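Local structure of uncharacterized conserved protein (Methanococcus maripaludis S2, 3C2Q) at residues E100-N103 and S108-P111; S281-S286 and P306-K311; A181-S186 and H201-Y206; G215-A220 and I239-A244. The protein catalyses the NAD(+)-dependent conversion of L-ornithine to L-proline with release of ammonia. All blocks are in the same frame, centred on the assembly; numbering follows the deposited sequence.

Contacts 2, 3 and 4 belong to the Rossmann-fold region, while contact 1 sits in the loop leading into helix 112-133. Contact 2 carries T282, L284 and H285 of the probable NAD(+) site and touches contact 4, where H285 NE2 lies 4.0 Å from A244 CB. In contact 4 the L243 side chain is about 6 Å from that of N171, another probable NAD(+) residue. Contact 3 is more peripheral; its centre is about 18 Å from that of contact 4, to which consecutive helices 203-214 and 217-222 connect it. Contacts 1 and 2 stay about 6 Å apart at their nearest atoms, but between subunits they meet, with E109 packing on K311 of the third subunit.

Contact 1: E100-N103 and S108-P111; sequences EFMN and SEKP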
loop_
_atom_site.group_PDB
_atom_site.type_symbol
_atom_site.label_atom_id
_atom_site.label_comp_id
_atom_site.label_asym_id
_atom_site.label_seq_id
_atom_site.Cartn_x
_atom_site.Cartn_y
_atom_site.Cartn_z
ATOM N N GLU B 100 19.994 13.066 -6.911
ATOM C CA GLU B 100 19.785 12.867 -5.471
ATOM C C GLU B 100 18.786 11.742 -5.201
ATOM O O GLU B 100 17.971 11.411 -6.064
ATOM C CB GLU B 100 19.365 14.153 -4.754
ATOM C CG GLU B 100 17.935 14.472 -4.827
ATOM C CD GLU B 100 17.575 15.768 -4.104
ATOM O OE1 GLU B 100 17.412 15.786 -2.867
ATOM O OE2 GLU B 100 17.396 16.771 -4.814
ATOM N N PHE B 101 18.887 11.154 -4.018
ATOM C CA PHE B 101 18.095 9.981 -3.672
ATOM C C PHE B 101 17.047 10.367 -2.654
ATOM O O PHE B 101 17.188 11.397 -1.932
ATOM C CB PHE B 101 18.987 8.893 -3.066
ATOM C CG PHE B 101 20.087 8.422 -3.961
ATOM C CD1 PHE B 101 19.803 7.948 -5.244
ATOM C CD2 PHE B 101 21.421 8.409 -3.503
ATOM C CE1 PHE B 101 20.830 7.444 -6.072
ATOM C CE2 PHE B 101 22.455 7.910 -4.307
ATOM C CZ PHE B 101 22.174 7.437 -5.590
HETATM N N MSE B 102 16.015 9.518 -2.534
HETATM C CA MSE B 102 15.046 9.651 -1.441
HETATM C C MSE B 102 14.305 11.009 -1.472
HETATM O O MSE B 102 13.931 11.547 -0.441
HETATM C CB MSE B 102 15.743 9.492 -0.102
HETATM C CG MSE B 102 16.676 8.324 -0.030
HETATM SE SE MSE B 102 15.750 6.651 -0.485
HETATM C CE MSE B 102 14.777 6.526 0.914
ATOM N N ASN B 103 14.066 11.557 -2.644
ATOM C CA ASN B 103 13.407 12.852 -2.658
ATOM C C ASN B 103 11.911 12.784 -3.016
ATOM O O ASN B 103 11.319 13.821 -3.299
ATOM C CB ASN B 103 14.150 13.843 -3.573
ATOM C CG ASN B 103 14.321 13.311 -4.976
ATOM O OD1 ASN B 103 14.311 12.110 -5.209
ATOM N ND2 ASN B 103 14.422 14.213 -5.935
ATOM N N SER B 108 7.417 6.162 3.180
ATOM C CA SER B 108 7.698 5.810 4.564
ATOM C C SER B 108 9.231 5.777 4.845
ATOM O O SER B 108 9.633 5.818 6.007
ATOM C CB SER B 108 7.044 4.472 4.890
ATOM O OG SER B 108 7.608 3.443 4.079
ATOM N N GLU B 109 10.068 5.730 3.803
ATOM C CA GLU B 109 11.517 5.593 3.975
ATOM C C GLU B 109 12.168 6.965 4.191
ATOM O O GLU B 109 12.947 7.426 3.326
ATOM C CB GLU B 109 12.162 4.939 2.754
ATOM C CG GLU B 109 11.685 3.518 2.459
ATOM C CD GLU B 109 12.494 2.880 1.346
ATOM O OE1 GLU B 109 12.571 3.454 0.230
ATOM O OE2 GLU B 109 13.054 1.803 1.623
ATOM N N LYS B 110 11.824 7.604 5.310
ATOM C CA LYS B 110 12.341 8.938 5.681
ATOM C C LYS B 110 12.528 8.971 7.183
ATOM O O LYS B 110 11.781 8.336 7.890
ATOM C CB LYS B 110 11.387 10.075 5.242
ATOM C CG LYS B 110 11.083 10.078 3.685
ATOM C CD LYS B 110 10.285 11.300 3.251
ATOM C CE LYS B 110 9.900 11.203 1.746
ATOM N NZ LYS B 110 11.118 11.201 0.838
ATOM N N PRO B 111 13.551 9.700 7.679
ATOM C CA PRO B 111 13.886 9.644 9.120
ATOM C C PRO B 111 12.788 10.166 10.065
ATOM O O PRO B 111 12.456 11.371 10.049
ATOM C CB PRO B 111 15.196 10.446 9.206
ATOM C CG PRO B 111 15.791 10.333 7.784
ATOM C CD PRO B 111 14.530 10.497 6.929
#
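The selenomethionine side chain of M102 and the amine of K110 join the two arms of this loop, each reaching across to the other. M102 folds rather than extends: chi2 is -56° and chi3 -70°, and these bends about CB-CG and CG-SE carry CE to the opposite arm. There the methyl comes within 3.2 Å of the backbone carbonyl oxygen of E109, and its flank rests on the side chain of the same residue, CE to CB 3.6 Å. The two side chains cross at about a right angle, and OE1 of E109 passes M102 CE at 3.8 Å.

K110 answers from the other arm. Its chain runs straight until the last bond and then turns at chi4 (-63°), which sets NZ 3.1 Å from the carbonyl oxygen of M102. The angle there is too poor for a hydrogen bond; the amine bonds instead to the carbonyl oxygen of S104, in the loop between the two segments. E109 centres an inverse gamma turn, with a weak backbone bond from K110 N to S108 O across it, and its carboxylate forms a salt bridge through OE2 to R315 of the third subunit. M102 also packs on V189 of the second subunit, so the loop is wedged between neighbours.

No hydrogen bond spans the two arms. Their contact therefore combines a methyl pressed on a carbonyl and a methylene with a probably favourable pull between the lysine charge and the M102 carbonyl, while the hydrogen bond of K110 and the salt bridge of E109 are made to other partners.

Contact 2: S281-S286 and P306-K311; sequences STLLHS and PSTVTK
L283 lies against T308 and K311, bringing the first turn of helix 283-292 onto helix 306-314. Its side chain crosses that of T308 at a slant and that of K311 nearly at a right angle. With CG trans to its own amide nitrogen (chi1 178°), L283 spreads both methyls toward the second helix: CD1 meets T308 CG2 at 3.8 Å, and CD2 lies on the K311 chain, 3.9 Å from CD. T308 offers its methyl and not its hydroxyl, and CG2 also comes 3.8 Å from the CA of L283. The hydroxyl, OG1, makes a weak hydrogen bond to D303. The aliphatic part of K311 runs extended beyond CG across the leucine, and K311 packs as well on E109 of the third subunit. With an alanine in place of L283, the K311 methylenes would probably lose their apolar support and a gap would open beside T308 CG2.

T282 fixes the start of the first helix. T282 OG1 accepts from H285 N at 3.1 Å, a capping bond, and the T282 carbonyl oxygen takes two bonds from S286, from N and, at 2.6 Å, from OG. The two helices follow neighbouring parallel strands 276-280 and 298-303, and such packing of successive crossover helices is typical of a Rossmann fold; T282, L284 and H285 probably bind NAD(+) here.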
loop_
_atom_site.group_PDB
_atom_site.type_symbol
_atom_site.label_atom_id
_atom_site.label_comp_id
_atom_site.label_asym_id
_atom_site.label_seq_id
_atom_site.Cartn_x
_atom_site.Cartn_y
_atom_site.Cartn_z
ATOM N N SER B 281 -4.617 9.814 9.931
ATOM C CA SER B 281 -5.281 8.565 9.540
ATOM C C SER B 281 -6.746 8.711 9.084
ATOM O O SER B 281 -7.657 8.046 9.620
ATOM C CB SER B 281 -5.207 7.567 10.715
ATOM O OG SER B 281 -5.380 6.269 10.207
ATOM N N THR B 282 -6.980 9.551 8.078
ATOM C CA THR B 282 -8.310 9.683 7.539
ATOM C C THR B 282 -8.214 10.228 6.128
ATOM O O THR B 282 -7.821 11.360 5.927
ATOM C CB THR B 282 -9.273 10.564 8.410
ATOM O OG1 THR B 282 -10.475 10.786 7.662
ATOM C CG2 THR B 282 -8.645 11.900 8.836
ATOM N N LEU B 283 -8.514 9.391 5.161
ATOM C CA LEU B 283 -8.541 9.810 3.767
ATOM C C LEU B 283 -9.649 10.831 3.544
ATOM O O LEU B 283 -9.401 11.892 2.994
ATOM C CB LEU B 283 -8.771 8.599 2.868
ATOM C CG LEU B 283 -8.870 8.918 1.360
ATOM C CD1 LEU B 283 -7.703 9.734 0.901
ATOM C CD2 LEU B 283 -8.902 7.554 0.636
ATOM N N LEU B 284 -10.866 10.487 3.979
ATOM C CA LEU B 284 -12.041 11.311 3.764
ATOM C C LEU B 284 -11.852 12.733 4.285
ATOM O O LEU B 284 -12.041 13.726 3.543
ATOM C CB LEU B 284 -13.281 10.681 4.453
ATOM C CG LEU B 284 -14.573 11.563 4.456
ATOM C CD1 LEU B 284 -15.026 11.824 3.059
ATOM C CD2 LEU B 284 -15.718 10.951 5.330
ATOM N N HIS B 285 -11.481 12.840 5.558
ATOM C CA HIS B 285 -11.318 14.138 6.177
ATOM C C HIS B 285 -10.064 14.880 5.768
ATOM O O HIS B 285 -10.081 16.122 5.760
ATOM C CB HIS B 285 -11.398 14.066 7.710
ATOM C CG HIS B 285 -12.790 13.992 8.236
ATOM N ND1 HIS B 285 -13.525 12.830 8.236
ATOM C CD2 HIS B 285 -13.576 14.933 8.805
ATOM C CE1 HIS B 285 -14.714 13.060 8.757
ATOM N NE2 HIS B 285 -14.765 14.323 9.122
ATOM N N SER B 286 -8.988 14.180 5.433
ATOM C CA SER B 286 -7.775 14.855 4.934
ATOM C C SER B 286 -8.106 15.630 3.647
ATOM O O SER B 286 -7.821 16.829 3.518
ATOM C CB SER B 286 -6.642 13.852 4.638
ATOM O OG SER B 286 -6.089 13.364 5.854
ATOM N N PRO B 306 0.779 5.184 2.012
ATOM C CA PRO B 306 1.282 6.323 1.213
ATOM C C PRO B 306 0.248 6.799 0.184
ATOM O O PRO B 306 0.166 7.993 -0.068
ATOM C CB PRO B 306 2.541 5.780 0.536
ATOM C CG PRO B 306 2.413 4.243 0.583
ATOM C CD PRO B 306 1.616 3.966 1.856
ATOM N N SER B 307 -0.581 5.900 -0.335
ATOM C CA SER B 307 -1.591 6.305 -1.311
ATOM C C SER B 307 -2.556 7.382 -0.768
ATOM O O SER B 307 -3.038 8.254 -1.531
ATOM C CB SER B 307 -2.337 5.073 -1.859
ATOM O OG SER B 307 -3.151 4.547 -0.840
ATOM N N THR B 308 -2.801 7.389 0.549
ATOM C CA THR B 308 -3.623 8.443 1.146
ATOM C C THR B 308 -3.024 9.840 1.010
ATOM O O THR B 308 -3.734 10.799 0.634
ATOM C CB THR B 308 -4.015 8.099 2.633
ATOM O OG1 THR B 308 -4.882 6.967 2.589
ATOM C CG2 THR B 308 -4.781 9.260 3.330
ATOM N N VAL B 309 -1.730 9.975 1.306
ATOM C CA VAL B 309 -1.072 11.252 1.212
ATOM C C VAL B 309 -1.001 11.648 -0.264
ATOM O O VAL B 309 -1.208 12.806 -0.616
ATOM C CB VAL B 309 0.362 11.203 1.766
ATOM C CG1 VAL B 309 0.948 12.610 1.789
ATOM C CG2 VAL B 309 0.374 10.587 3.189
ATOM N N THR B 310 -0.712 10.684 -1.129
ATOM C CA THR B 310 -0.629 10.999 -2.568
ATOM C C THR B 310 -2.003 11.472 -3.115
ATOM O O THR B 310 -2.061 12.383 -3.973
ATOM C CB THR B 310 -0.113 9.780 -3.360
ATOM O OG1 THR B 310 1.258 9.531 -2.983
ATOM C CG2 THR B 310 -0.127 10.091 -4.840
ATOM N N LYS B 311 -3.091 10.826 -2.677
ATOM C CA LYS B 311 -4.455 11.234 -3.098
ATOM C C LYS B 311 -4.717 12.682 -2.701
ATOM O O LYS B 311 -5.311 13.482 -3.488
ATOM C CB LYS B 311 -5.496 10.333 -2.459
ATOM C CG LYS B 311 -5.642 9.008 -3.218
ATOM C CD LYS B 311 -6.483 8.017 -2.423
ATOM C CE LYS B 311 -6.648 6.719 -3.208
ATOM N NZ LYS B 311 -6.950 5.635 -2.239
#

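Contact 3: A181-S186 and H201-Y206; sequences ALYGTS and HKHHIY
Y183 and H203 meet as an offset stack, ring centroids 4.8 Å apart and planes inclined by 29°. The tyrosine approaches with its inner end: its CB stands over the imidazole face, 3.8 Å from the centroid of the H203 ring, in a CH-pi contact. Farther out, the phenol slides past the histidine and crosses Y206 at about a right angle. Y183 OH comes 3.3 Å from CB of Y206, and Y183 CZ packs on the same methylene; Y206 sends its own ring away from the contact.

H203 uses its edge as well as its face. Its ND1 donates to T185 OG1 at 2.8 Å, and the oxygen lies almost exactly in the imidazole plane, only 2° out of it. The rotation of T185 that points OG1 at the imidazole (chi1 60°) puts its methyl beside the ring too, CG2 to ND1 3.6 Å. T185 OG1 has a second partner, E179 OE2 on helix 171-183, so the acidic group probably polarises the imidazole through this relay. The stack and the in-plane bond together limit how the H203 ring can turn. A leucine at H203 would be unable to donate to T185 OG1, and the Y183 ring would probably be left without a flat partner.

G184, with positive phi, ends helix 171-183 between Y183 and T185. The contact joins this C-terminal end to the start of helix 203-214, on the flank of the Rossmann-fold domain. Helix 171-183 begins, at its far end, with N171 and A172, which probably bind NAD(+), as at the strand-to-helix turns typical of this fold.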
loop_
_atom_site.group_PDB
_atom_site.type_symbol
_atom_site.label_atom_id
_atom_site.label_comp_id
_atom_site.label_asym_id
_atom_site.label_seq_id
_atom_site.Cartn_x
_atom_site.Cartn_y
_atom_site.Cartn_z
ATOM N N ALA B 181 -13.196 5.299 26.620
ATOM C CA ALA B 181 -13.383 5.962 27.919
ATOM C C ALA B 181 -14.299 5.155 28.839
ATOM O O ALA B 181 -13.970 4.945 30.010
ATOM C CB ALA B 181 -13.908 7.388 27.733
ATOM N N LEU B 182 -15.418 4.665 28.312
ATOM C CA LEU B 182 -16.391 3.927 29.120
ATOM C C LEU B 182 -15.956 2.522 29.413
ATOM O O LEU B 182 -16.143 2.035 30.534
ATOM C CB LEU B 182 -17.769 3.884 28.441
ATOM C CG LEU B 182 -18.450 5.236 28.256
ATOM C CD1 LEU B 182 -19.788 5.001 27.533
ATOM C CD2 LEU B 182 -18.685 5.929 29.564
ATOM N N TYR B 183 -15.415 1.833 28.400
ATOM C CA TYR B 183 -15.156 0.404 28.499
ATOM C C TYR B 183 -13.703 -0.074 28.370
ATOM O O TYR B 183 -13.429 -1.269 28.521
ATOM C CB TYR B 183 -16.030 -0.352 27.499
ATOM C CG TYR B 183 -17.483 0.037 27.635
ATOM C CD1 TYR B 183 -18.210 -0.292 28.791
ATOM C CD2 TYR B 183 -18.115 0.782 26.645
ATOM C CE1 TYR B 183 -19.516 0.103 28.936
ATOM C CE2 TYR B 183 -19.431 1.187 26.785
ATOM C CZ TYR B 183 -20.126 0.836 27.919
ATOM O OH TYR B 183 -21.433 1.234 28.060
ATOM N N GLY B 184 -12.796 0.827 28.035
ATOM C CA GLY B 184 -11.396 0.424 27.865
ATOM C C GLY B 184 -11.071 -0.238 26.514
ATOM O O GLY B 184 -9.936 -0.749 26.328
ATOM N N THR B 185 -12.035 -0.224 25.582
ATOM C CA THR B 185 -11.854 -0.872 24.258
ATOM C C THR B 185 -12.143 0.051 23.052
ATOM O O THR B 185 -12.797 1.090 23.180
ATOM C CB THR B 185 -12.794 -2.099 24.081
ATOM O OG1 THR B 185 -14.159 -1.670 24.182
ATOM C CG2 THR B 185 -12.542 -3.156 25.135
ATOM N N SER B 186 -11.654 -0.360 21.879
ATOM C CA SER B 186 -12.087 0.215 20.608
ATOM C C SER B 186 -12.309 -0.974 19.713
ATOM O O SER B 186 -11.414 -1.822 19.572
ATOM C CB SER B 186 -11.009 1.129 20.028
ATOM O OG SER B 186 -11.518 1.836 18.888
ATOM N N HIS B 201 -17.573 -6.775 21.490
ATOM C CA HIS B 201 -18.279 -6.423 20.246
ATOM C C HIS B 201 -19.514 -5.551 20.492
ATOM O O HIS B 201 -19.984 -4.849 19.577
ATOM C CB HIS B 201 -18.658 -7.682 19.445
ATOM C CG HIS B 201 -19.481 -8.651 20.219
ATOM N ND1 HIS B 201 -20.850 -8.724 20.089
ATOM C CD2 HIS B 201 -19.140 -9.562 21.160
ATOM C CE1 HIS B 201 -21.318 -9.642 20.916
ATOM N NE2 HIS B 201 -20.300 -10.166 21.575
ATOM N N LYS B 202 -20.010 -5.567 21.729
ATOM C CA LYS B 202 -21.135 -4.734 22.126
ATOM C C LYS B 202 -20.730 -3.357 22.615
ATOM O O LYS B 202 -21.568 -2.472 22.680
ATOM C CB LYS B 202 -21.943 -5.419 23.248
ATOM C CG LYS B 202 -22.871 -6.565 22.789
ATOM C CD LYS B 202 -24.192 -6.008 22.199
ATOM C CE LYS B 202 -25.373 -6.800 22.717
ATOM N NZ LYS B 202 -26.631 -6.679 21.927
ATOM N N HIS B 203 -19.457 -3.137 22.945
ATOM C CA HIS B 203 -19.121 -1.877 23.608
ATOM C C HIS B 203 -19.404 -0.648 22.760
ATOM O O HIS B 203 -19.753 0.399 23.271
ATOM C CB HIS B 203 -17.659 -1.863 24.107
ATOM C CG HIS B 203 -17.365 -2.903 25.150
ATOM N ND1 HIS B 203 -16.083 -3.167 25.588
ATOM C CD2 HIS B 203 -18.186 -3.702 25.878
ATOM C CE1 HIS B 203 -16.120 -4.120 26.507
ATOM N NE2 HIS B 203 -17.384 -4.462 26.699
ATOM N N HIS B 204 -19.163 -0.751 21.462
ATOM C CA HIS B 204 -19.372 0.387 20.584
ATOM C C HIS B 204 -20.839 0.883 20.574
ATOM O O HIS B 204 -21.098 2.081 20.790
ATOM C CB HIS B 204 -18.872 0.075 19.159
ATOM C CG HIS B 204 -18.878 1.271 18.288
ATOM N ND1 HIS B 204 -19.227 1.226 16.956
ATOM C CD2 HIS B 204 -18.609 2.571 18.572
ATOM C CE1 HIS B 204 -19.161 2.447 16.451
ATOM N NE2 HIS B 204 -18.789 3.284 17.410
ATOM N N ILE B 205 -21.786 -0.024 20.352
ATOM C CA ILE B 205 -23.225 0.352 20.467
ATOM C C ILE B 205 -23.611 0.778 21.894
ATOM O O ILE B 205 -24.411 1.712 22.057
ATOM C CB ILE B 205 -24.191 -0.736 19.888
ATOM C CG1 ILE B 205 -25.641 -0.239 19.758
ATOM C CG2 ILE B 205 -24.108 -2.062 20.647
ATOM C CD1 ILE B 205 -25.832 1.018 18.906
ATOM N N TYR B 206 -23.023 0.147 22.921
ATOM C CA TYR B 206 -23.288 0.611 24.294
ATOM C C TYR B 206 -22.836 2.047 24.443
ATOM O O TYR B 206 -23.512 2.847 25.092
ATOM C CB TYR B 206 -22.602 -0.222 25.366
ATOM C CG TYR B 206 -23.060 -1.627 25.537
ATOM C CD1 TYR B 206 -24.326 -2.046 25.106
ATOM C CD2 TYR B 206 -22.251 -2.535 26.213
ATOM C CE1 TYR B 206 -24.733 -3.332 25.271
ATOM C CE2 TYR B 206 -22.652 -3.837 26.413
ATOM C CZ TYR B 206 -23.894 -4.232 25.947
ATOM O OH TYR B 206 -24.271 -5.539 26.132
#

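Contact 4: G215-A220 and I239-A244; sequences GNIKNA and IPYVLA
I217 packs on Y241 and L243, holding helix 217-222 to strand 241-244, the outermost strand, within this chain, of the parallel sheet of the Rossmann fold. The approach to the helix begins at G215, whose positive phi of 112° marks the end of helix 203-214; a CB here would run into the N219 side-chain amide and the carbonyl oxygen of the preceding residue. N216 follows as the N-cap. N216 OD1 accepts from the backbone N of N219 at 2.7 Å, the N-H...O angle is 162°, and the donor lies nearly in line with the side-chain C=O bond, a straight grip on the first turn.

I217 is the residue that crosses to the sheet. Its CG1 sits beside the backbone nitrogen (chi1 -68°), opposite the carbonyl carbon, and the arm continues extended to CD1. CD1 approaches the tyrosine 3.8 Å from OH of Y241 and 4.2 Å from CZ, and lies at a looser 4.4 Å from CD1 of L243. I217 and Y241 meet at a slant, the isoleucine bearing on the hydroxyl end of the tyrosine. M231 of helix 230-237 touches both I217 and Y241, and I211 of helix 203-214 adds a further apolar neighbour to I217. Farther along, N219 turns back to bond through ND2 to the carbonyl oxygen of A214, and A220 continues the helix with a backbone bond to N216 O.

The hydroxyl of Y241 is not spent on the isoleucine. D255 takes it with OD1 and takes the amide of I217 with OD2, so one carboxylate bridges strand and helix where Y241 OH stands 3.6 Å from I217 CB.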
loop_
_atom_site.group_PDB
_atom_site.type_symbol
_atom_site.label_atom_id
_atom_site.label_comp_id
_atom_site.label_asym_id
_atom_site.label_seq_id
_atom_site.Cartn_x
_atom_site.Cartn_y
_atom_site.Cartn_z
ATOM N N GLY B 215 -28.025 12.667 25.827
ATOM C CA GLY B 215 -28.527 13.783 24.979
ATOM C C GLY B 215 -27.513 14.420 24.030
ATOM O O GLY B 215 -27.878 14.976 22.999
ATOM N N ASN B 216 -26.239 14.382 24.415
ATOM C CA ASN B 216 -25.109 14.852 23.623
ATOM C C ASN B 216 -23.866 14.572 24.451
ATOM O O ASN B 216 -23.981 14.059 25.587
ATOM C CB ASN B 216 -25.224 16.331 23.187
ATOM C CG ASN B 216 -25.491 17.305 24.365
ATOM O OD1 ASN B 216 -24.886 17.218 25.429
ATOM N ND2 ASN B 216 -26.385 18.253 24.138
ATOM N N ILE B 217 -22.688 14.840 23.878
ATOM C CA ILE B 217 -21.428 14.626 24.602
ATOM C C ILE B 217 -21.306 15.511 25.859
ATOM O O ILE B 217 -20.975 15.005 26.951
ATOM C CB ILE B 217 -20.202 14.816 23.681
ATOM C CG1 ILE B 217 -20.176 13.680 22.639
ATOM C CG2 ILE B 217 -18.892 14.876 24.503
ATOM C CD1 ILE B 217 -19.166 13.910 21.552
ATOM N N LYS B 218 -21.574 16.806 25.698
ATOM C CA LYS B 218 -21.532 17.755 26.826
ATOM C C LYS B 218 -22.354 17.295 28.035
ATOM O O LYS B 218 -21.862 17.330 29.162
ATOM C CB LYS B 218 -21.946 19.146 26.370
ATOM C CG LYS B 218 -21.895 20.221 27.484
ATOM C CD LYS B 218 -22.074 21.599 26.883
ATOM C CE LYS B 218 -21.804 22.711 27.893
ATOM N NZ LYS B 218 -21.753 24.064 27.214
ATOM N N ASN B 219 -23.581 16.837 27.796
ATOM C CA ASN B 219 -24.443 16.311 28.869
ATOM C C ASN B 219 -23.850 15.097 29.554
ATOM O O ASN B 219 -23.965 14.941 30.779
ATOM C CB ASN B 219 -25.818 15.916 28.335
ATOM C CG ASN B 219 -26.684 17.114 27.996
ATOM O OD1 ASN B 219 -26.288 18.247 28.203
ATOM N ND2 ASN B 219 -27.869 16.852 27.449
ATOM N N ALA B 220 -23.270 14.190 28.760
ATOM C CA ALA B 220 -22.580 13.012 29.299
ATOM C C ALA B 220 -21.373 13.365 30.171
ATOM O O ALA B 220 -21.062 12.650 31.108
ATOM C CB ALA B 220 -22.127 12.059 28.135
ATOM N N ILE B 239 -12.768 23.296 23.615
ATOM C CA ILE B 239 -12.228 23.158 22.266
ATOM C C ILE B 239 -13.350 22.745 21.345
ATOM O O ILE B 239 -13.979 21.737 21.579
ATOM C CB ILE B 239 -11.066 22.130 22.209
ATOM C CG1 ILE B 239 -9.841 22.731 22.860
ATOM C CG2 ILE B 239 -10.663 21.814 20.736
ATOM C CD1 ILE B 239 -9.565 22.201 24.178
ATOM N N PRO B 240 -13.628 23.544 20.313
ATOM C CA PRO B 240 -14.723 23.226 19.411
ATOM C C PRO B 240 -14.384 22.006 18.545
ATOM O O PRO B 240 -13.216 21.778 18.225
ATOM C CB PRO B 240 -14.809 24.464 18.514
ATOM C CG PRO B 240 -13.470 25.014 18.518
ATOM C CD PRO B 240 -12.936 24.783 19.917
ATOM N N TYR B 241 -15.396 21.231 18.206
ATOM C CA TYR B 241 -15.209 20.121 17.281
ATOM C C TYR B 241 -16.339 20.128 16.282
ATOM O O TYR B 241 -17.417 20.717 16.531
ATOM C CB TYR B 241 -15.109 18.774 18.010
ATOM C CG TYR B 241 -16.219 18.501 19.007
ATOM C CD1 TYR B 241 -17.420 17.947 18.596
ATOM C CD2 TYR B 241 -16.041 18.766 20.374
ATOM C CE1 TYR B 241 -18.446 17.692 19.500
ATOM C CE2 TYR B 241 -17.052 18.504 21.291
ATOM C CZ TYR B 241 -18.257 17.981 20.841
ATOM O OH TYR B 241 -19.265 17.714 21.725
ATOM N N VAL B 242 -16.100 19.494 15.141
ATOM C CA VAL B 242 -17.124 19.357 14.144
ATOM C C VAL B 242 -17.133 17.883 13.799
ATOM O O VAL B 242 -16.109 17.364 13.353
ATOM C CB VAL B 242 -16.794 20.214 12.880
ATOM C CG1 VAL B 242 -17.846 20.025 11.805
ATOM C CG2 VAL B 242 -16.621 21.698 13.225
ATOM N N LEU B 243 -18.247 17.202 14.039
ATOM C CA LEU B 243 -18.367 15.804 13.694
ATOM C C LEU B 243 -19.285 15.705 12.491
ATOM O O LEU B 243 -20.495 15.993 12.591
ATOM C CB LEU B 243 -18.928 14.982 14.875
ATOM C CG LEU B 243 -18.154 15.017 16.195
ATOM C CD1 LEU B 243 -18.880 14.111 17.208
ATOM C CD2 LEU B 243 -16.676 14.608 16.000
ATOM N N ALA B 244 -18.719 15.319 11.345
ATOM C CA ALA B 244 -19.489 15.218 10.110
ATOM C C ALA B 244 -20.074 13.824 10.000
ATOM O O ALA B 244 -19.352 12.841 10.146
ATOM C CB ALA B 244 -18.604 15.535 8.907
#